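Local structure of Sca-family protein (Rickettsia rickettsii, 4LQ8) at residues K255-T260 against I295-E300. The protein is a rickettsial antigen, present here as its N-terminal head domain, and is probably involved in cell adhesion. Sequence-based numbering, arbitrary orientation.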
# COMPACT_ATOMS: atom_id res chain seq x y z
N LYS A 255 3.91 -14.92 5.43
CA LYS A 255 3.64 -14.57 4.03
C LYS A 255 2.84 -13.27 3.88
O LYS A 255 2.60 -12.82 2.76
CB LYS A 255 2.86 -15.71 3.34
CG LYS A 255 3.67 -16.99 3.16
CD LYS A 255 2.89 -18.02 2.36
CE LYS A 255 3.62 -19.33 2.21
NZ LYS A 255 4.78 -19.24 1.27
N ALA A 256 2.42 -12.69 5.01
CA ALA A 256 1.54 -11.53 5.07
C ALA A 256 2.11 -10.23 4.57
O ALA A 256 3.18 -9.81 4.98
CB ALA A 256 1.03 -11.34 6.47
N VAL A 257 1.36 -9.57 3.70
CA VAL A 257 1.63 -8.21 3.21
C VAL A 257 0.39 -7.39 3.51
O VAL A 257 -0.66 -7.97 3.80
CB VAL A 257 2.10 -8.12 1.75
CG1 VAL A 257 3.55 -8.59 1.64
CG2 VAL A 257 1.17 -8.90 0.81
N TYR A 258 0.51 -6.07 3.50
CA TYR A 258 -0.54 -5.16 3.95
C TYR A 258 -0.72 -3.94 3.08
O TYR A 258 0.18 -3.53 2.35
CB TYR A 258 -0.16 -4.65 5.37
CG TYR A 258 0.04 -5.73 6.41
CD1 TYR A 258 1.23 -6.44 6.49
CD2 TYR A 258 -0.97 -6.05 7.31
CE1 TYR A 258 1.39 -7.50 7.39
CE2 TYR A 258 -0.81 -7.07 8.25
CZ TYR A 258 0.37 -7.81 8.27
OH TYR A 258 0.55 -8.80 9.18
N PHE A 259 -1.92 -3.34 3.20
CA PHE A 259 -2.21 -2.03 2.68
C PHE A 259 -2.17 -1.16 3.94
O PHE A 259 -2.85 -1.48 4.91
CB PHE A 259 -3.58 -1.94 1.99
CG PHE A 259 -3.83 -0.53 1.51
CD1 PHE A 259 -3.19 -0.03 0.38
CD2 PHE A 259 -4.70 0.32 2.21
CE1 PHE A 259 -3.39 1.30 -0.03
CE2 PHE A 259 -4.91 1.64 1.78
CZ PHE A 259 -4.25 2.12 0.67
N THR A 260 -1.32 -0.12 3.96
CA THR A 260 -1.23 0.73 5.14
C THR A 260 -1.66 2.14 4.81
O THR A 260 -1.56 2.54 3.66
CB THR A 260 0.17 0.66 5.83
OG1 THR A 260 1.12 1.40 5.07
CG2 THR A 260 0.67 -0.80 6.07
N ILE A 295 -2.48 -8.35 -5.80
CA ILE A 295 -1.05 -8.57 -5.99
C ILE A 295 -0.80 -10.06 -6.14
O ILE A 295 -1.55 -10.89 -5.61
CB ILE A 295 -0.19 -8.00 -4.79
CG1 ILE A 295 -0.69 -8.55 -3.44
CG2 ILE A 295 -0.18 -6.45 -4.77
CD1 ILE A 295 0.29 -8.93 -2.57
N GLU A 296 0.28 -10.38 -6.80
CA GLU A 296 0.83 -11.71 -6.90
C GLU A 296 2.01 -11.59 -5.94
O GLU A 296 2.71 -10.59 -6.01
CB GLU A 296 1.28 -12.00 -8.32
CG GLU A 296 1.39 -13.48 -8.59
CD GLU A 296 1.81 -13.83 -10.01
OE1 GLU A 296 1.57 -13.01 -10.93
OE2 GLU A 296 2.36 -14.94 -10.19
N HIS A 297 2.15 -12.50 -4.97
CA HIS A 297 3.19 -12.44 -3.95
C HIS A 297 3.53 -13.86 -3.56
O HIS A 297 2.64 -14.63 -3.17
CB HIS A 297 2.66 -11.66 -2.72
CG HIS A 297 3.69 -10.76 -2.10
ND1 HIS A 297 4.60 -11.23 -1.15
CD2 HIS A 297 3.96 -9.46 -2.36
CE1 HIS A 297 5.37 -10.20 -0.85
NE2 HIS A 297 5.02 -9.11 -1.54
N GLY A 298 4.81 -14.22 -3.70
CA GLY A 298 5.28 -15.58 -3.44
C GLY A 298 4.56 -16.62 -4.29
O GLY A 298 4.29 -17.73 -3.83
N GLY A 299 4.20 -16.24 -5.52
CA GLY A 299 3.48 -17.11 -6.44
C GLY A 299 1.99 -17.27 -6.16
O GLY A 299 1.32 -18.06 -6.84
N GLU A 300 1.43 -16.52 -5.18
CA GLU A 300 -0.00 -16.60 -4.83
C GLU A 300 -0.66 -15.25 -5.08
O GLU A 300 -0.01 -14.21 -5.03
CB GLU A 300 -0.21 -17.02 -3.36
CG GLU A 300 0.29 -18.41 -3.01
CD GLU A 300 -0.52 -19.56 -3.58
OE1 GLU A 300 -1.59 -19.87 -3.00
OE2 GLU A 300 -0.10 -20.14 -4.61
O HOH W 1 3.78 -13.51 0.34
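The imidazole of H297 is gripped through both nitrogens. A water lies 2.8 Å from H297 ND1 and donates a hydrogen bond to K255 O, also at 2.8 Å. This water is the polar link between 255-260 and 295-300, since no direct hydrogen bond joins them. H297 NE2 bonds to E145 OE1 of helix 135-155. Held at both nitrogens, the ring is fixed in its rotation, and the E145 carboxylate may favour the protonated imidazole.

V257 packs against this ring in a CH-pi contact. Its CG1 stands over one face, 3.7 Å from the H297 ring centroid and 25° off the normal. The methyl is shifted toward CE1 and NE2, each 3.5 Å from V257 CG1. With chi1 at -75°, CG1 is anti to the carbonyl carbon of V257 and faces the ring, while CG2 turns toward I295. V257 CG2 and I295 CD1 meet tip to tip at 3.5 Å, though the I295 CG1-CD1 bond is too short and leaves this spacing doubtful.

Beyond H297 the chain reverses in a type I' turn, H297 to E300, with G298 and G299 at positive phi. E300 N donates to H297 O (3.0 Å) across the turn, and H297 N returns a bond to E300 O, so the pair closes a two-residue hairpin.

All three touching side chains are buried. The contact joins the lead-in to strand 258-265 with the end of strand 292-297. Both belong to one mixed sheet, where strands 236-245 and 300-304 lie between them. I146 of helix 135-155 packs on both V257 and H297.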